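Local coordinates for protein transcriptional regulator of the TetR/AcrR family (Thermobifida fusca YX, PDB 3DCF) that probably binds cis-regulatory DNA through a helix-turn-helix motif and acts as a transcriptional regulator of the TetR/AcrR family, at residues R107-L111 with M155-Y159; T127-N131 with M144-E148. One frame throughout, in Å; residues are numbered along the deposited sequence.

Interaction 1 (R107-L111 with M155-Y159); sequences RIHAL and MQRLY
Leu158 sends its two methyls to different partners on helix 104-121: CD1 lies over one face of the Arg107 guanidinium, 3.2 Å from NH2, while CD2 comes within 3.6 Å of Leu111 CD1. CD2 also packs against Arg107 CB, so this arginine is met both at the root of its side chain and at its tip. Its polar end is spent elsewhere, NH2 bonding to the carbonyl of Ala98 and NH1 to that of Gly102.

Selenomethionine Met155 can be followed from CB outward. CB has no neighbour within 4.2 Å across the contact; CG, anti to the backbone N (chi1 -179°), starts the chain toward helix 104-121. Met155 CG meets Ile108 CD1 at 3.6 Å, and Met155 SE stays beside the same methyl at 4.0 Å. The bend at chi3 (-64°) then brings Met155 CE to Leu111, 3.4 Å from both its CB and its CD1. The Ile108 side chain crosses that of Met155 at about a right angle, its CD1 against the middle of the chain and also at the edge of the Tyr159 ring.

The segment axes approach to 10.8 Å at 148°, an antiparallel helix pair of the TetR-like C-terminal domain. Phe94 of helix 75-98 touches both Leu111 and Met155, helix 173-185 packs on Met155 and Tyr159, and Tyr214 of the second subunit rests on Ile108.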
# COMPACT_ATOMS: atom_id res chain seq x y z
N ARG A 107 14.09 -7.26 18.41
CA ARG A 107 14.29 -5.96 17.74
C ARG A 107 13.35 -5.79 16.53
O ARG A 107 12.77 -4.72 16.36
CB ARG A 107 15.77 -5.75 17.36
CG ARG A 107 16.65 -5.35 18.58
CD ARG A 107 18.03 -6.02 18.62
NE ARG A 107 19.00 -5.60 17.61
CZ ARG A 107 20.07 -6.31 17.21
NH1 ARG A 107 20.35 -7.53 17.69
NH2 ARG A 107 20.89 -5.80 16.29
N ILE A 108 13.19 -6.85 15.72
CA ILE A 108 12.24 -6.86 14.59
C ILE A 108 10.84 -6.49 15.11
O ILE A 108 10.20 -5.58 14.57
CB ILE A 108 12.20 -8.24 13.85
CG1 ILE A 108 13.38 -8.38 12.88
CG2 ILE A 108 10.90 -8.42 13.07
CD1 ILE A 108 13.25 -7.61 11.59
N HIS A 109 10.41 -7.16 16.18
CA HIS A 109 9.10 -6.90 16.79
C HIS A 109 8.96 -5.45 17.26
O HIS A 109 7.96 -4.78 16.94
CB HIS A 109 8.81 -7.88 17.92
CG HIS A 109 7.54 -7.57 18.67
ND1 HIS A 109 6.30 -7.94 18.20
CD2 HIS A 109 7.34 -6.92 19.84
CE1 HIS A 109 5.37 -7.52 19.06
NE2 HIS A 109 5.98 -6.90 20.06
N ALA A 110 9.96 -4.98 18.02
CA ALA A 110 9.98 -3.59 18.53
C ALA A 110 9.92 -2.56 17.39
O ALA A 110 9.24 -1.56 17.52
CB ALA A 110 11.22 -3.35 19.39
N LEU A 111 10.64 -2.82 16.30
CA LEU A 111 10.64 -1.94 15.10
C LEU A 111 9.26 -1.83 14.44
O LEU A 111 8.87 -0.73 14.03
CB LEU A 111 11.68 -2.41 14.05
CG LEU A 111 13.18 -2.25 14.37
CD1 LEU A 111 14.02 -3.05 13.36
CD2 LEU A 111 13.57 -0.78 14.40
N MSE A 155 16.33 -3.28 8.58
CA MSE A 155 15.52 -4.47 8.81
C MSE A 155 15.99 -5.70 8.00
O MSE A 155 15.87 -6.82 8.50
CB MSE A 155 14.05 -4.17 8.58
CG MSE A 155 13.16 -5.37 8.82
SE MSE A 155 11.36 -4.92 9.32
CE MSE A 155 11.75 -4.02 11.04
N GLN A 156 16.50 -5.50 6.78
CA GLN A 156 17.02 -6.61 5.94
C GLN A 156 18.14 -7.37 6.64
O GLN A 156 18.08 -8.61 6.74
CB GLN A 156 17.54 -6.15 4.57
CG GLN A 156 16.48 -6.05 3.49
CD GLN A 156 17.04 -5.61 2.14
OE1 GLN A 156 18.25 -5.41 1.97
NE2 GLN A 156 16.15 -5.44 1.17
N ARG A 157 19.16 -6.63 7.09
CA ARG A 157 20.31 -7.21 7.81
C ARG A 157 19.88 -7.93 9.09
O ARG A 157 20.37 -9.03 9.38
CB ARG A 157 21.35 -6.13 8.15
CG ARG A 157 22.02 -5.50 6.93
CD ARG A 157 23.18 -4.56 7.32
NE ARG A 157 22.74 -3.37 8.08
CZ ARG A 157 22.38 -2.19 7.56
NH1 ARG A 157 22.36 -1.96 6.24
NH2 ARG A 157 22.00 -1.21 8.39
N LEU A 158 18.92 -7.33 9.79
CA LEU A 158 18.38 -7.84 11.06
C LEU A 158 17.55 -9.14 10.85
O LEU A 158 17.56 -10.02 11.73
CB LEU A 158 17.55 -6.74 11.76
CG LEU A 158 17.61 -6.59 13.27
CD1 LEU A 158 19.05 -6.28 13.69
CD2 LEU A 158 16.67 -5.45 13.71
N TYR A 159 16.84 -9.25 9.72
CA TYR A 159 16.05 -10.47 9.40
C TYR A 159 16.99 -11.64 9.02
O TYR A 159 16.70 -12.79 9.37
CB TYR A 159 14.98 -10.21 8.31
CG TYR A 159 13.93 -11.31 8.25
CD1 TYR A 159 14.14 -12.47 7.48
CD2 TYR A 159 12.74 -11.20 8.96
CE1 TYR A 159 13.18 -13.50 7.44
CE2 TYR A 159 11.76 -12.23 8.92
CZ TYR A 159 11.99 -13.38 8.15
OH TYR A 159 11.05 -14.39 8.10

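Interaction 2 (T127-N131 with M144-E148); sequences TLFYN and MRKRE. Unlike the reference sequence in segment 127-131: Leu128 (reference Val).
Glu148 OE2 lies 3.0 Å from Arg145 NH2 in a salt bridge within helix 138-164, and both residues border the Phe129 ring of helix 123-130. The hydrogen bonds from Arg145 NE and NH2 to this oxygen are both strongly bent and weak. This contact joins two helices of the TetR-like C-terminal domain and includes a Met-aromatic contact: selenomethionine Met144 SE stands 4.6 Å from the Phe129 ring centroid, 54° off its normal.

The charged groups approach the ring at Phe129 CE1. Glu148 OE2 is near the ring plane, 3.5 Å from CE1, which itself lies at the edge of the Arg145 guanidinium, turned 78° from the ring. Arg145 CB points away from helix 123-130, but bends at chi2 and chi3 fold the guanidinium back. Were Glu148 an alanine, Arg145 would probably lose its close salt-bridge partner, keeping a long, weak pairing with Glu141, and the water at Tyr130 OH its carboxylate acceptor.

The Tyr130 ring meets Trp186 of the second subunit edge-to-face. Two waters span the helices: one donates to Phe129 O and accepts from Arg145 NH2; the other joins Tyr130 OH to Glu148 OE1, 2.8 Å from each.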
# COMPACT_ATOMS: atom_id res chain seq x y z
N THR A 127 0.04 9.51 3.44
CA THR A 127 -0.73 9.69 2.19
C THR A 127 0.04 10.64 1.25
O THR A 127 0.09 10.41 0.03
CB THR A 127 -2.16 10.28 2.45
OG1 THR A 127 -2.86 9.45 3.39
CG2 THR A 127 -2.97 10.43 1.14
N LEU A 128 0.62 11.68 1.84
CA LEU A 128 1.47 12.67 1.15
C LEU A 128 2.79 12.03 0.66
O LEU A 128 3.28 12.39 -0.41
CB LEU A 128 1.74 13.88 2.07
CG LEU A 128 2.37 15.16 1.56
CD1 LEU A 128 1.45 15.86 0.57
CD2 LEU A 128 2.65 16.07 2.74
N PHE A 129 3.36 11.10 1.44
CA PHE A 129 4.62 10.42 1.09
C PHE A 129 4.51 9.50 -0.15
O PHE A 129 5.42 9.51 -0.99
CB PHE A 129 5.15 9.61 2.30
CG PHE A 129 6.63 9.26 2.21
CD1 PHE A 129 7.07 8.13 1.51
CD2 PHE A 129 7.58 10.05 2.88
CE1 PHE A 129 8.45 7.80 1.44
CE2 PHE A 129 8.97 9.72 2.83
CZ PHE A 129 9.40 8.60 2.11
N TYR A 130 3.41 8.73 -0.25
CA TYR A 130 3.22 7.71 -1.32
C TYR A 130 2.34 8.03 -2.55
O TYR A 130 2.39 7.28 -3.53
CB TYR A 130 2.75 6.39 -0.68
CG TYR A 130 3.74 5.81 0.31
CD1 TYR A 130 4.95 5.25 -0.13
CD2 TYR A 130 3.47 5.79 1.69
CE1 TYR A 130 5.88 4.70 0.78
CE2 TYR A 130 4.39 5.25 2.61
CZ TYR A 130 5.60 4.70 2.14
OH TYR A 130 6.52 4.16 3.01
N ASN A 131 1.54 9.10 -2.51
CA ASN A 131 0.67 9.51 -3.64
C ASN A 131 1.29 10.60 -4.50
O ASN A 131 2.52 10.74 -4.56
CB ASN A 131 -0.70 9.99 -3.14
CG ASN A 131 -1.46 8.91 -2.39
OD1 ASN A 131 -0.87 7.98 -1.83
ND2 ASN A 131 -2.78 9.03 -2.37
N MSE A 144 13.85 11.35 -0.51
CA MSE A 144 12.82 10.43 0.01
C MSE A 144 13.15 8.97 -0.29
O MSE A 144 12.98 8.12 0.59
CB MSE A 144 11.41 10.76 -0.53
CG MSE A 144 10.85 12.13 -0.18
SE MSE A 144 10.80 12.57 1.72
CE MSE A 144 12.74 13.10 2.05
N ARG A 145 13.62 8.69 -1.51
CA ARG A 145 14.04 7.32 -1.89
C ARG A 145 15.20 6.83 -1.02
O ARG A 145 15.20 5.66 -0.61
CB ARG A 145 14.40 7.21 -3.38
CG ARG A 145 13.28 7.54 -4.40
CD ARG A 145 11.98 6.69 -4.26
NE ARG A 145 11.18 7.04 -3.08
CZ ARG A 145 10.28 8.02 -2.99
NH1 ARG A 145 9.97 8.81 -4.02
NH2 ARG A 145 9.65 8.22 -1.82
N LYS A 146 16.16 7.71 -0.70
CA LYS A 146 17.29 7.38 0.16
C LYS A 146 16.84 7.01 1.59
O LYS A 146 17.39 6.07 2.16
CB LYS A 146 18.31 8.53 0.19
CG LYS A 146 19.55 8.35 1.11
CD LYS A 146 20.66 9.39 0.81
CE LYS A 146 20.19 10.86 0.97
NZ LYS A 146 21.20 11.90 0.56
N ARG A 147 15.85 7.72 2.14
CA ARG A 147 15.35 7.43 3.50
C ARG A 147 14.57 6.11 3.53
O ARG A 147 14.71 5.36 4.50
CB ARG A 147 14.52 8.57 4.13
CG ARG A 147 15.09 10.01 4.02
CD ARG A 147 16.63 10.15 4.14
NE ARG A 147 17.13 9.82 5.47
CZ ARG A 147 17.13 10.64 6.53
NH1 ARG A 147 16.64 11.88 6.47
NH2 ARG A 147 17.62 10.20 7.69
N GLU A 148 13.76 5.83 2.50
CA GLU A 148 13.06 4.53 2.35
C GLU A 148 14.08 3.37 2.34
O GLU A 148 13.85 2.35 2.98
CB GLU A 148 12.23 4.43 1.05
CG GLU A 148 10.88 5.16 0.99
CD GLU A 148 9.93 4.58 -0.11
OE1 GLU A 148 9.70 3.35 -0.16
OE2 GLU A 148 9.36 5.35 -0.91
O HOH W 1 7.66 10.81 -1.84
O HOH W 2 8.12 2.25 1.84

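Helix 138-164 serves both contacts, meeting helix 104-121 in interaction 1 and the following helix 123-130 in interaction 2; the second is nested within the loop closed by the first. Their centres are 20 Å apart and their nearest atoms about 8 Å. Interaction 1 lies mostly in the core and buries 344 Å² (both sides summed), mainly through aliphatic groups and selenomethionine, with an arginine face and a tyrosine edge at its margins. Interaction 2 lies at the surface, 206 Å² counted the same way, combining aromatic rings with an ion pair and bridging waters. Helix 75-98 packs beside both, and each reaches the second subunit, by packing at 107-111/155-159 and partly by an edge-to-face ring pair at 127-131/144-148.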